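PDB 6UBD: Glyco_hydro_cc domain-containing protein from Trichoderma gamsii, which probably binds oligosaccharides and belongs to glycoside hydrolase family 128, a family known for beta-1,3-glucan cleavage. Local coordinates for residues Ser129-Met134 against Ala139-Pro144; Ala184-Tyr189 against Glu232-Val237; Gly36-Thr41 against Val199-Cys204. All blocks are in the same frame, centred on the assembly; numbering follows the deposited sequence. Where two conformers were deposited one is given.

Contact 1 (Ser129-Met134 against Ala139-Pro144); sequences SLIAPM and AALGSP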
loop_
_atom_site.group_PDB
_atom_site.type_symbol
_atom_site.label_atom_id
_atom_site.label_comp_id
_atom_site.label_asym_id
_atom_site.label_seq_id
_atom_site.Cartn_x
_atom_site.Cartn_y
_atom_site.Cartn_z
ATOM N N SER A 129 7.246 9.943 17.495
ATOM C CA SER A 129 6.725 9.432 18.806
ATOM C C SER A 129 6.366 7.945 18.715
ATOM O O SER A 129 6.544 7.206 19.696
ATOM C CB SER A 129 5.463 10.219 19.143
ATOM O OG SER A 129 4.795 9.746 20.301
ATOM N N LEU A 130 5.754 7.502 17.576
ATOM C CA LEU A 130 5.132 6.156 17.436
ATOM C C LEU A 130 5.796 5.227 16.402
ATOM O O LEU A 130 5.805 4.003 16.666
ATOM C CB LEU A 130 3.645 6.320 17.162
ATOM C CG LEU A 130 2.803 6.994 18.228
ATOM C CD1 LEU A 130 1.390 7.267 17.794
ATOM C CD2 LEU A 130 2.778 6.162 19.486
ATOM N N ILE A 131 6.304 5.759 15.291
ATOM C CA ILE A 131 6.802 4.849 14.217
ATOM C C ILE A 131 8.300 4.613 14.349
ATOM O O ILE A 131 8.731 3.439 14.396
ATOM C CB ILE A 131 6.427 5.427 12.826
ATOM C CG1 ILE A 131 4.898 5.547 12.706
ATOM C CG2 ILE A 131 7.073 4.558 11.720
ATOM C CD1 ILE A 131 4.378 6.144 11.444
ATOM N N ALA A 132 9.108 5.670 14.547
ATOM C CA ALA A 132 10.564 5.465 14.674
ATOM C C ALA A 132 10.949 4.503 15.813
ATOM O O ALA A 132 11.832 3.683 15.572
ATOM C CB ALA A 132 11.307 6.768 14.767
ATOM N N PRO A 133 10.280 4.519 16.982
ATOM C CA PRO A 133 10.697 3.562 18.004
ATOM C C PRO A 133 10.468 2.100 17.611
ATOM O O PRO A 133 11.177 1.196 18.064
ATOM C CB PRO A 133 9.790 3.943 19.189
ATOM C CG PRO A 133 9.558 5.418 18.965
ATOM C CD PRO A 133 9.331 5.558 17.485
ATOM N N MET A 134 9.446 1.823 16.805
ATOM C CA MET A 134 9.233 0.441 16.250
ATOM C C MET A 134 10.417 0.070 15.365
ATOM O O MET A 134 10.872 -1.078 15.412
ATOM C CB MET A 134 7.939 0.346 15.448
ATOM C CG MET A 134 6.725 0.530 16.302
ATOM S SD MET A 134 6.430 -0.911 17.349
ATOM C CE MET A 134 4.688 -0.712 17.742
ATOM N N ALA A 139 11.613 -3.242 13.439
ATOM C CA ALA A 139 10.690 -3.243 12.290
ATOM C C ALA A 139 11.340 -2.568 11.067
ATOM O O ALA A 139 12.034 -1.535 11.226
ATOM C CB ALA A 139 9.424 -2.500 12.657
ATOM N N ALA A 140 11.045 -3.071 9.848
ATOM C CA ALA A 140 11.294 -2.326 8.611
ATOM C C ALA A 140 10.193 -1.261 8.449
ATOM O O ALA A 140 9.002 -1.572 8.647
ATOM C CB ALA A 140 11.313 -3.240 7.414
ATOM N N LEU A 141 10.629 -0.016 8.144
ATOM C CA LEU A 141 9.680 1.130 8.105
ATOM C C LEU A 141 9.318 1.556 6.673
ATOM O O LEU A 141 10.256 1.762 5.883
ATOM C CB LEU A 141 10.327 2.326 8.854
ATOM C CG LEU A 141 10.696 2.111 10.326
ATOM C CD1 LEU A 141 11.130 3.439 10.946
ATOM C CD2 LEU A 141 9.525 1.563 11.124
ATOM N N GLY A 142 8.025 1.763 6.446
ATOM C CA GLY A 142 7.568 2.279 5.159
ATOM C C GLY A 142 7.199 3.745 5.296
ATOM O O GLY A 142 6.494 4.145 6.229
ATOM N N SER A 143 7.469 4.549 4.253
ATOM C CA SER A 143 7.118 5.963 4.252
ATOM C C SER A 143 5.612 6.143 4.321
ATOM O O SER A 143 4.846 5.230 3.853
ATOM C CB SER A 143 7.671 6.695 3.038
ATOM O OG SER A 143 6.921 6.415 1.824
ATOM N N PRO A 144 5.119 7.337 4.668
ATOM C CA PRO A 144 3.760 7.709 4.275
ATOM C C PRO A 144 3.580 7.643 2.731
ATOM O O PRO A 144 4.524 7.845 1.991
ATOM C CB PRO A 144 3.621 9.143 4.829
ATOM C CG PRO A 144 4.680 9.229 5.925
ATOM C CD PRO A 144 5.838 8.463 5.317
#

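Contact 2 (Ala184-Tyr189 against Glu232-Val237); sequences ADIDYY and EANEHV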
loop_
_atom_site.group_PDB
_atom_site.type_symbol
_atom_site.label_atom_id
_atom_site.label_comp_id
_atom_site.label_asym_id
_atom_site.label_seq_id
_atom_site.Cartn_x
_atom_site.Cartn_y
_atom_site.Cartn_z
ATOM N N ALA A 184 5.921 6.348 -14.861
ATOM C CA ALA A 184 6.297 7.718 -14.457
ATOM C C ALA A 184 6.251 7.836 -12.925
ATOM O O ALA A 184 7.095 8.546 -12.277
ATOM C CB ALA A 184 5.364 8.711 -15.083
ATOM N N ASP A 185 5.322 7.166 -12.257
ATOM C CA ASP A 185 5.285 7.141 -10.780
ATOM C C ASP A 185 6.514 6.415 -10.251
ATOM O O ASP A 185 7.187 6.921 -9.278
ATOM C CB ASP A 185 4.036 6.428 -10.264
ATOM C CG ASP A 185 2.739 7.238 -10.249
ATOM O OD1 ASP A 185 2.780 8.493 -10.461
ATOM O OD2 ASP A 185 1.636 6.606 -9.964
ATOM N N ILE A 186 6.832 5.248 -10.788
ATOM C CA ILE A 186 8.030 4.499 -10.307
ATOM C C ILE A 186 9.292 5.364 -10.463
ATOM O O ILE A 186 10.126 5.454 -9.517
ATOM C CB ILE A 186 8.147 3.175 -11.090
ATOM C CG1 ILE A 186 7.046 2.177 -10.677
ATOM C CG2 ILE A 186 9.508 2.534 -10.919
ATOM C CD1 ILE A 186 6.882 0.999 -11.602
ATOM N N ASP A 187 9.486 5.935 -11.623
ATOM C CA ASP A 187 10.712 6.716 -11.897
ATOM C C ASP A 187 10.817 7.930 -10.968
ATOM O O ASP A 187 11.920 8.218 -10.433
ATOM C CB ASP A 187 10.805 7.138 -13.360
ATOM C CG ASP A 187 10.960 6.040 -14.387
ATOM O OD1 ASP A 187 11.435 4.997 -14.042
ATOM O OD2 ASP A 187 10.657 6.285 -15.599
ATOM N N TYR A 188 9.704 8.632 -10.761
ATOM C CA TYR A 188 9.717 9.788 -9.844
ATOM C C TYR A 188 10.180 9.360 -8.438
ATOM O O TYR A 188 11.072 10.010 -7.848
ATOM C CB TYR A 188 8.348 10.469 -9.751
ATOM C CG TYR A 188 8.331 11.595 -8.748
ATOM C CD1 TYR A 188 8.888 12.855 -9.008
ATOM C CD2 TYR A 188 7.884 11.364 -7.442
ATOM C CE1 TYR A 188 8.967 13.834 -8.039
ATOM C CE2 TYR A 188 8.000 12.346 -6.472
ATOM C CZ TYR A 188 8.470 13.613 -6.789
ATOM O OH TYR A 188 8.637 14.578 -5.825
ATOM N N TYR A 189 9.606 8.283 -7.886
ATOM C CA TYR A 189 9.874 7.929 -6.487
ATOM C C TYR A 189 11.252 7.271 -6.360
ATOM O O TYR A 189 11.919 7.521 -5.316
ATOM C CB TYR A 189 8.728 7.119 -5.859
ATOM C CG TYR A 189 7.544 7.954 -5.431
ATOM C CD1 TYR A 189 7.613 8.686 -4.250
ATOM C CD2 TYR A 189 6.404 8.074 -6.242
ATOM C CE1 TYR A 189 6.544 9.482 -3.864
ATOM C CE2 TYR A 189 5.342 8.879 -5.889
ATOM C CZ TYR A 189 5.423 9.593 -4.672
ATOM O OH TYR A 189 4.361 10.343 -4.235
ATOM N N GLU A 232 6.970 -7.146 -11.564
ATOM C CA GLU A 232 7.871 -8.319 -11.321
ATOM C C GLU A 232 9.256 -8.097 -11.977
ATOM O O GLU A 232 10.285 -8.444 -11.371
ATOM C CB GLU A 232 7.195 -9.637 -11.723
ATOM C CG GLU A 232 6.035 -10.044 -10.816
ATOM C CD GLU A 232 6.458 -10.571 -9.446
ATOM O OE1 GLU A 232 7.690 -10.804 -9.211
ATOM O OE2 GLU A 232 5.502 -10.725 -8.575
ATOM N N ALA A 233 9.304 -7.464 -13.150
ATOM C CA ALA A 233 10.570 -7.216 -13.863
ATOM C C ALA A 233 11.333 -6.000 -13.287
ATOM O O ALA A 233 12.530 -5.970 -13.502
ATOM C CB ALA A 233 10.262 -7.065 -15.332
ATOM N N ASN A 234 10.663 -5.075 -12.615
ATOM C CA ASN A 234 11.321 -3.817 -12.213
ATOM C C ASN A 234 12.179 -4.060 -10.935
ATOM O O ASN A 234 11.634 -4.478 -9.864
ATOM C CB ASN A 234 10.298 -2.705 -11.970
ATOM C CG ASN A 234 10.987 -1.387 -11.680
ATOM O OD1 ASN A 234 11.465 -1.144 -10.576
ATOM N ND2 ASN A 234 11.007 -0.522 -12.681
ATOM N N GLU A 235 13.472 -3.736 -10.985
ATOM C CA GLU A 235 14.393 -4.047 -9.863
ATOM C C GLU A 235 14.056 -3.222 -8.602
ATOM O O GLU A 235 14.452 -3.673 -7.543
ATOM C CB GLU A 235 15.865 -3.802 -10.266
ATOM C CG GLU A 235 16.205 -2.374 -10.639
ATOM C CD GLU A 235 17.647 -2.151 -11.091
ATOM O OE1 GLU A 235 18.545 -2.491 -10.311
ATOM O OE2 GLU A 235 17.843 -1.501 -12.104
ATOM N N HIS A 236 13.437 -2.063 -8.767
ATOM C CA HIS A 236 13.168 -1.140 -7.638
ATOM C C HIS A 236 11.832 -1.404 -6.965
ATOM O O HIS A 236 11.654 -0.942 -5.822
ATOM C CB HIS A 236 13.254 0.344 -8.063
ATOM C CG HIS A 236 14.537 0.724 -8.685
ATOM N ND1 HIS A 236 15.767 0.555 -8.058
ATOM C CD2 HIS A 236 14.808 1.375 -9.842
ATOM C CE1 HIS A 236 16.723 1.009 -8.837
ATOM N NE2 HIS A 236 16.159 1.552 -9.904
ATOM N N VAL A 237 10.912 -2.152 -7.558
ATOM C CA VAL A 237 9.625 -2.500 -6.942
ATOM C C VAL A 237 9.803 -3.798 -6.168
ATOM O O VAL A 237 9.999 -4.847 -6.775
ATOM C CB VAL A 237 8.497 -2.608 -7.976
ATOM C CG1 VAL A 237 7.195 -3.048 -7.313
ATOM C CG2 VAL A 237 8.283 -1.240 -8.674
#

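Contact 3 (Gly36-Thr41 against Val199-Cys204); sequences GSAGDT and VTEFAC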
loop_
_atom_site.group_PDB
_atom_site.type_symbol
_atom_site.label_atom_id
_atom_site.label_comp_id
_atom_site.label_asym_id
_atom_site.label_seq_id
_atom_site.Cartn_x
_atom_site.Cartn_y
_atom_site.Cartn_z
ATOM N N GLY A 36 1.018 -8.972 -2.995
ATOM C CA GLY A 36 0.199 -8.847 -1.785
ATOM C C GLY A 36 -1.213 -8.338 -2.051
ATOM O O GLY A 36 -1.610 -8.205 -3.241
ATOM N N SER A 37 -2.010 -8.106 -1.015
ATOM C CA SER A 37 -3.384 -7.586 -1.059
ATOM C C SER A 37 -3.485 -6.355 -0.148
ATOM O O SER A 37 -2.915 -6.373 0.969
ATOM C CB SER A 37 -4.318 -8.690 -0.607
ATOM O OG SER A 37 -5.659 -8.299 -0.666
ATOM N N ALA A 38 -4.196 -5.346 -0.588
ATOM C CA ALA A 38 -4.639 -4.161 0.152
ATOM C C ALA A 38 -6.102 -4.289 0.478
ATOM O O ALA A 38 -6.940 -4.145 -0.460
ATOM C CB ALA A 38 -4.314 -2.887 -0.532
ATOM N N GLY A 39 -6.457 -4.746 1.687
ATOM C CA GLY A 39 -7.806 -5.229 2.054
ATOM C C GLY A 39 -7.878 -6.774 2.030
ATOM O O GLY A 39 -6.846 -7.418 1.752
ATOM N N ASP A 40 -9.035 -7.310 2.402
ATOM C CA ASP A 40 -9.158 -8.761 2.598
ATOM C C ASP A 40 -10.366 -9.375 1.871
ATOM O O ASP A 40 -10.602 -10.553 2.061
ATOM C CB ASP A 40 -9.079 -9.143 4.086
ATOM C CG ASP A 40 -10.115 -8.390 4.921
ATOM O OD1 ASP A 40 -11.245 -8.151 4.396
ATOM O OD2 ASP A 40 -9.752 -7.989 6.084
ATOM N N THR A 41 -11.110 -8.623 1.073
ATOM C CA THR A 41 -12.321 -9.260 0.462
ATOM C C THR A 41 -11.994 -10.470 -0.453
ATOM O O THR A 41 -12.791 -11.419 -0.424
ATOM C CB THR A 41 -13.159 -8.248 -0.317
ATOM O OG1 THR A 41 -12.433 -7.687 -1.429
ATOM C CG2 THR A 41 -13.710 -7.170 0.586
ATOM N N VAL A 199 4.376 -0.692 -3.752
ATOM C CA VAL A 199 3.114 -0.136 -4.291
ATOM C C VAL A 199 1.987 -0.624 -3.397
ATOM O O VAL A 199 1.515 -1.757 -3.533
ATOM C CB VAL A 199 2.899 -0.554 -5.762
ATOM C CG1 VAL A 199 1.633 0.099 -6.350
ATOM C CG2 VAL A 199 4.087 -0.164 -6.617
ATOM N N THR A 200 1.618 0.174 -2.403
ATOM C CA THR A 200 0.768 -0.306 -1.297
ATOM C C THR A 200 -0.737 -0.243 -1.632
ATOM O O THR A 200 -1.550 -0.850 -0.894
ATOM C CB THR A 200 1.151 0.408 0.004
ATOM O OG1 THR A 200 0.900 1.812 -0.189
ATOM C CG2 THR A 200 2.597 0.121 0.437
ATOM N N GLU A 201 -1.074 0.495 -2.684
ATOM C CA GLU A 201 -2.410 0.389 -3.342
ATOM C C GLU A 201 -2.188 0.665 -4.824
ATOM O O GLU A 201 -1.447 1.557 -5.175
ATOM C CB GLU A 201 -3.451 1.410 -2.895
ATOM C CG GLU A 201 -3.924 1.271 -1.432
ATOM C CD GLU A 201 -4.945 2.339 -1.100
ATOM O OE1 GLU A 201 -5.800 2.607 -1.949
ATOM O OE2 GLU A 201 -4.922 2.889 -0.003
ATOM N N PHE A 202 -2.877 -0.086 -5.717
ATOM C CA PHE A 202 -2.983 0.254 -7.176
ATOM C C PHE A 202 -4.370 -0.112 -7.698
ATOM O O PHE A 202 -5.043 -1.023 -7.192
ATOM C CB PHE A 202 -1.823 -0.338 -8.002
ATOM C CG PHE A 202 -1.924 -1.856 -8.185
ATOM C CD1 PHE A 202 -2.756 -2.412 -9.168
ATOM C CD2 PHE A 202 -1.162 -2.717 -7.414
ATOM C CE1 PHE A 202 -2.844 -3.793 -9.295
ATOM C CE2 PHE A 202 -1.285 -4.109 -7.534
ATOM C CZ PHE A 202 -2.118 -4.639 -8.486
ATOM N N ALA A 203 -4.798 0.715 -8.652
ATOM C CA ALA A 203 -6.056 0.438 -9.401
ATOM C C ALA A 203 -6.022 1.243 -10.684
ATOM O O ALA A 203 -5.363 2.294 -10.839
ATOM C CB ALA A 203 -7.313 0.847 -8.647
ATOM N N CYS A 204 -6.770 0.759 -11.701
ATOM C CA CYS A 204 -6.904 1.407 -13.038
ATOM C C CYS A 204 -7.911 2.565 -12.911
ATOM O O CYS A 204 -9.110 2.338 -12.646
ATOM C CB CYS A 204 -7.386 0.382 -14.056
ATOM S SG CYS A 204 -7.426 0.929 -15.791
#

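Contact 1 (Ser129-Met134 against Ala139-Pro144)
Met134 and Ala139 bring the two backbones together, their CA atoms 5.6 Å apart, while Ile131 and Leu141 keep a wider spacing of 7.7 Å between CA atoms. The arrangement is the second half of a beta-alpha-beta crossover: strand 100-102 leads through helix 120-136 into strand 140-142, which lies parallel to the first strand. The helix is irregular here. A wider pi-type turn spans 129-131, the proline N of Pro133 cannot donate to the preceding turn, and Met134 N makes no such bond either, having only a weak one to Ile131 O. Where the chain turns toward the strand, Ala139 N donates to Met134 O over 3.0 Å (N-H...O 158°). Ala139 CB lies 3.4 Å from the same Met134 O and 4.3 Å from Met134 CB, so the methyl packs against the same carbonyl end. Farther along, Leu141 wedges its forked end against the helix. With CG anti to its carbonyl carbon (chi1 -59°), the leucine carries CD1 to the backbone of Ala132 and CD2 to Ile131. Strand 140-142 makes backbone hydrogen bonds through Ala140 and Gly142 to Val101 and through Leu141 to Phe169. The branch methyl Ile131 CG2 comes obliquely across the leucine, and Leu141 CD2 is 3.9 Å from it.

Contact 2 (Ala184-Tyr189 against Glu232-Val237)
Ile186 CG2 comes obliquely from above the plane of the Asn234 amide, beyond its N/O end, 3.8 Å from ND2 and slightly farther from OD1. His236 carries Glu235 CG 3.8 Å above the plane over the centre of one ring face, and its ring stacks with Trp190. On the helix, Tyr188 CD2 stands over the centre of a face of Tyr189, whose own CD2 lies in plane at the edge of the Tyr188 ring. Asn234 is the first residue to leave helix 217-233 and begins a type I turn ending at Val237. Its CG is anti to the backbone N (chi1 -175°), which swings the amide forward along the chain, where OD1 accepts from His236 N at 2.8 Å, an Asx turn, with a weak second bond from Val237 N. Replacing it with an alanine would probably leave His236 N without this acceptor and open a gap beside Ile186 CG2. Ile186 CD1 lies 3.9 Å from Val237 CG2, the side chains crossing at about a right angle. Ile186 also touches Leu230 of helix 217-233 and Leu197 of strand 197-206, so helix 179-193 packs over the point where helix 217-233 gives way to strand 237-243.

Contact 3 (Gly36-Thr41 against Val199-Cys204)
Ala38 faces Thr200 and Glu201 from a strand that does not pair with theirs: strand 237-243 lies between 35-38 and 197-206, parallel to both, in a curled sheet consistent with the (beta/alpha)8 barrel expected of this family. The tight part is small. Ala38 CB points across to Thr200 O, 3.5 Å away, and the nearest CA atoms, of Ala38 and Glu201, are 6.2 Å apart. Thr200 leaves the extended conformation (psi -15°), and its carbonyl O, besides lying against the alanine methyl, accepts a hydrogen bond from His54 NE2. Glu201 brings CG within 4.3 Å of Ala38 CB, and its extended chain, with CD anti to CA (chi2 180°), leads the carboxylate away from the methyl, where OE2 accepts from Trp56 NE1. Away from this patch the two segments part. Gly39 turns off with a positive phi of 100°, where a side chain would jam against the carbonyl O of Ala38. Ser37 OG steadies the turn by donating to Gly39 O over 2.8 Å, from above the carbonyl plane. The chain then runs to partly exposed Asp40 and exposed Thr41. On the other strand Cys204 is tied to Cys214 by a disulfide. Across the two segments the contact is therefore one of van der Waals touch, with a methyl laid against a carbonyl oxygen and an aliphatic CG, while Thr200 O and Glu201 OE2 find hydrogen bonds with His54 and Trp56.

Overall arrangement
From the N terminus, residues 36-41 of strand 35-38 open contact 3, which closes only at 199-204, some 160 residues later. Within that long loop, contact 1 opens and closes again after four intervening residues, joining helix 120-136 to strand 140-142 in the same sheet. Contact 2 begins at 184-189, before contact 3 has closed, and ends at 232-237, so these two cross. They also touch, Val237 CG1 lying 4.3 Å from Val199 CG2, although their centres are 17 Å apart. Contact 1 stays separate, its centre about 22 Å from that of contact 2 and 21 Å from that of contact 3. Together they tie outer helices to strands and strand to strand.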